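Local atomic coordinates of probable conserved lipoprotein LpqI (Mycobacterium tuberculosis H37Rv, PDB entry 6GFV), a protein that cleaves the terminal beta-1,4-linked N-acetylglucosamine from peptidoglycan fragments, a step in the recycling of the mycobacterial cell wall. Residues D80-G83 against G84-R88; V308-R311 against L312-A315. All blocks are in the same frame, centred on the assembly; numbering follows the deposited sequence.

Contact 1. Residues D80-G83 against G84-R88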
# COMPACT_ATOMS: atom_id res chain seq x y z
N ASP A 80 -0.96 -6.64 6.30
CA ASP A 80 -1.94 -5.81 7.02
C ASP A 80 -1.79 -5.91 8.53
O ASP A 80 -2.36 -6.81 9.14
CB ASP A 80 -3.37 -6.22 6.65
CG ASP A 80 -3.76 -5.80 5.24
OD1 ASP A 80 -3.35 -4.72 4.80
OD2 ASP A 80 -4.47 -6.57 4.58
N GLU A 81 -1.07 -4.99 9.15
CA GLU A 81 -0.91 -5.06 10.59
C GLU A 81 -1.26 -3.75 11.29
O GLU A 81 -0.39 -2.92 11.56
CB GLU A 81 0.53 -5.46 10.95
CG GLU A 81 0.64 -6.89 11.46
CD GLU A 81 -0.13 -7.13 12.75
OE1 GLU A 81 -0.38 -6.17 13.50
OE2 GLU A 81 -0.48 -8.30 13.03
N GLU A 82 -2.55 -3.58 11.57
CA GLU A 82 -3.06 -2.38 12.22
C GLU A 82 -3.19 -2.58 13.72
O GLU A 82 -3.14 -1.62 14.49
CB GLU A 82 -4.43 -1.98 11.65
CG GLU A 82 -4.52 -1.95 10.12
CD GLU A 82 -5.92 -1.71 9.63
OE1 GLU A 82 -6.78 -1.27 10.43
OE2 GLU A 82 -6.18 -2.00 8.45
N GLY A 83 -3.37 -3.84 14.12
CA GLY A 83 -3.78 -4.15 15.48
C GLY A 83 -5.29 -4.30 15.61
O GLY A 83 -6.05 -3.94 14.70
N GLY A 84 -5.73 -4.85 16.75
CA GLY A 84 -7.15 -5.07 17.01
C GLY A 84 -7.78 -6.05 16.04
O GLY A 84 -7.39 -7.21 15.99
N ARG A 85 -8.73 -5.58 15.24
CA ARG A 85 -9.46 -6.48 14.34
C ARG A 85 -8.68 -6.84 13.07
O ARG A 85 -8.99 -7.82 12.41
CB ARG A 85 -10.81 -5.88 13.95
CG ARG A 85 -11.88 -5.92 15.07
CD ARG A 85 -13.27 -5.47 14.56
NE ARG A 85 -13.24 -4.12 14.04
CZ ARG A 85 -13.74 -3.76 12.86
NH1 ARG A 85 -14.33 -4.66 12.09
NH2 ARG A 85 -13.66 -2.50 12.46
N VAL A 86 -7.66 -6.06 12.74
CA VAL A 86 -6.85 -6.36 11.56
C VAL A 86 -5.38 -6.59 11.95
O VAL A 86 -4.55 -5.69 11.88
CB VAL A 86 -6.94 -5.22 10.50
CG1 VAL A 86 -6.16 -5.59 9.27
CG2 VAL A 86 -8.39 -4.97 10.14
N SER A 87 -5.08 -7.81 12.36
CA SER A 87 -3.73 -8.09 12.83
C SER A 87 -3.26 -9.47 12.37
O SER A 87 -3.32 -10.42 13.12
CB SER A 87 -3.67 -7.96 14.35
OG SER A 87 -2.49 -8.54 14.88
N ARG A 88 -2.81 -9.56 11.12
CA ARG A 88 -2.41 -10.83 10.52
C ARG A 88 -1.37 -11.62 11.33
O ARG A 88 -1.41 -12.84 11.38
CB ARG A 88 -1.86 -10.60 9.11
CG ARG A 88 -1.55 -11.88 8.36
CD ARG A 88 -2.83 -12.66 8.13
NE ARG A 88 -2.65 -14.03 7.66
CZ ARG A 88 -2.63 -15.09 8.47
NH1 ARG A 88 -2.75 -14.93 9.78
NH2 ARG A 88 -2.48 -16.30 7.96
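Asp80 meets the returning strand of this tight hairpin through its CB, 3.9 Å from Val86 CG1, while its carbonyl O receives a weak bond from Arg88 N. Glu81 folds back at CG (chi2 -63°), which brings its carboxylate alongside Ser87. There the Ser87 hydroxyl donates to Glu81 OE2 over 2.7 Å, reaching it on the syn side and 18° out of the carboxylate plane. The same oxygen accepts Leu89 N, and OE1 forms a salt bridge with Arg119, so the carboxylate is held at both oxygens. The Glu82 side chain crosses that of Val86 at a slant, its CD 3.8 Å from Val86 CB. Its OE2, which also touches Val86 CG1, forms salt bridges with Lys180 and Arg150, substrate-binding residues by similarity, as are Asp80 and Arg88. Glu82 N and Gly83 N both point to Val86 O, at 2.9 Å and, weakly, 3.1 Å, respectively: a classic beta bulge. Gly83 opens the type II' turn to Val86, and its backbone angles call for glycine. In the hairpin strand 86-87 pairs with the end of strand 76-83, itself parallel to strands 47-50 and 130-131; the Glu81-Ser87 face rests on helix 109-126.

Contact 2. Residues V308-R311 against L312-A315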
# COMPACT_ATOMS: atom_id res chain seq x y z
N VAL A 308 -1.61 -10.73 -16.65
CA VAL A 308 -1.49 -9.31 -16.34
C VAL A 308 -0.30 -8.70 -17.07
O VAL A 308 -0.41 -7.64 -17.67
CB VAL A 308 -1.38 -9.07 -14.82
CG1 VAL A 308 -0.94 -7.65 -14.51
CG2 VAL A 308 -2.69 -9.39 -14.14
N LEU A 309 0.84 -9.40 -17.02
CA LEU A 309 2.06 -8.94 -17.68
C LEU A 309 1.93 -8.96 -19.19
O LEU A 309 2.54 -8.16 -19.87
CB LEU A 309 3.26 -9.80 -17.27
CG LEU A 309 3.85 -9.70 -15.87
CD1 LEU A 309 4.86 -10.81 -15.63
CD2 LEU A 309 4.47 -8.33 -15.62
N ASP A 310 1.18 -9.92 -19.71
CA ASP A 310 0.93 -9.94 -21.15
C ASP A 310 0.14 -8.70 -21.55
O ASP A 310 0.51 -8.02 -22.51
CB ASP A 310 0.18 -11.20 -21.55
CG ASP A 310 1.10 -12.43 -21.65
OD1 ASP A 310 2.34 -12.27 -21.64
OD2 ASP A 310 0.58 -13.55 -21.74
N ARG A 311 -0.94 -8.41 -20.82
CA ARG A 311 -1.79 -7.25 -21.10
C ARG A 311 -1.04 -5.93 -20.96
O ARG A 311 -1.23 -5.00 -21.76
CB ARG A 311 -3.01 -7.25 -20.18
CG ARG A 311 -3.96 -6.08 -20.38
CD ARG A 311 -4.65 -6.18 -21.73
NE ARG A 311 -5.56 -5.07 -21.98
CZ ARG A 311 -5.22 -3.95 -22.63
NH1 ARG A 311 -3.99 -3.77 -23.07
NH2 ARG A 311 -6.11 -3.01 -22.81
N LEU A 312 -0.18 -5.83 -19.96
CA LEU A 312 0.62 -4.62 -19.78
C LEU A 312 1.65 -4.43 -20.89
O LEU A 312 1.93 -3.31 -21.29
CB LEU A 312 1.32 -4.64 -18.42
CG LEU A 312 0.42 -4.51 -17.20
CD1 LEU A 312 1.25 -4.56 -15.91
CD2 LEU A 312 -0.39 -3.23 -17.24
N GLU A 313 2.24 -5.52 -21.38
CA GLU A 313 3.15 -5.40 -22.51
C GLU A 313 2.38 -4.96 -23.75
O GLU A 313 2.88 -4.16 -24.54
CB GLU A 313 3.88 -6.72 -22.77
CG GLU A 313 5.06 -6.95 -21.84
CD GLU A 313 5.90 -8.16 -22.23
OE1 GLU A 313 5.59 -9.28 -21.79
OE2 GLU A 313 6.87 -7.98 -22.99
N GLN A 314 1.15 -5.45 -23.92
CA GLN A 314 0.29 -4.98 -25.01
C GLN A 314 0.07 -3.48 -24.93
O GLN A 314 0.17 -2.78 -25.93
CB GLN A 314 -1.06 -5.68 -24.97
CG GLN A 314 -1.02 -7.15 -25.30
CD GLN A 314 -2.35 -7.82 -25.05
OE1 GLN A 314 -3.38 -7.16 -24.94
NE2 GLN A 314 -2.34 -9.15 -24.97
N ALA A 315 -0.24 -2.99 -23.73
CA ALA A 315 -0.51 -1.57 -23.52
C ALA A 315 0.71 -0.72 -23.89
O ALA A 315 0.57 0.39 -24.38
CB ALA A 315 -0.92 -1.32 -22.09
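Arg311 and Gln314 run across each other at about a right angle on helix 305-317, yet their flat ends are nearly aligned, with the guanidinium and amide planes 22° apart. The touch is made by Gln314 OE1, which lies 3.6 Å from Arg311 CD and stands obliquely to the guanidinium. Arg311 sends its CG anti to the backbone N (chi1 180°) and then bends at chi2, a course that carries the guanidinium along the helix towards Ala315. Its NH1 comes within 4.0 Å of Ala315 CB, and Ala315 N lies at the guanidinium edge, near its plane.

Elsewhere on the helix, Val308 and Leu312 lie side by side and point the same way, CG1 of the valine 4.0 Å from CD1 of the leucine. Leu312 also rests its CG on Val308 O, 3.3 Å away, one turn back. Val308 packs on helix 282-292, whereas Leu312 and Leu309 reach helix 18-23.

Asp310 and Glu313 form the acidic pair: OD1 of the aspartate is 4.4 Å from OE1 of the glutamate. Regular i to i+4 bonds tie the two turns together, from Leu312 N to Val308 O and onward to Ala315 N and Arg311 O.

The two acids would repel each other if left alone, but Arg19 NH1 forms salt bridges with both and probably offsets their charge. Arg311 forms salt bridges with Glu284 through NE and Glu320 through NH1, which probably balance its charge. Charged and apolar groups thus join this helix to the same two neighbours, helices 18-23 and 282-292.

Contacts 1 and 2 lie on opposite sides of the centre of the chain, their own centres 34 Å apart and their nearest atoms about 19 Å apart, so they do not touch. Both fall within the family 3 glycoside hydrolase domain, of the TIM-barrel clan, and follow one another along the chain. Contact 1 belongs to the sheet, is centred about 14 Å from the centre of the chain and carries two residues assigned to substrate binding by similarity. Contact 2 is internal to a peripheral helix, its centre about 22 Å from that of the chain, and lies away from the annotated sites.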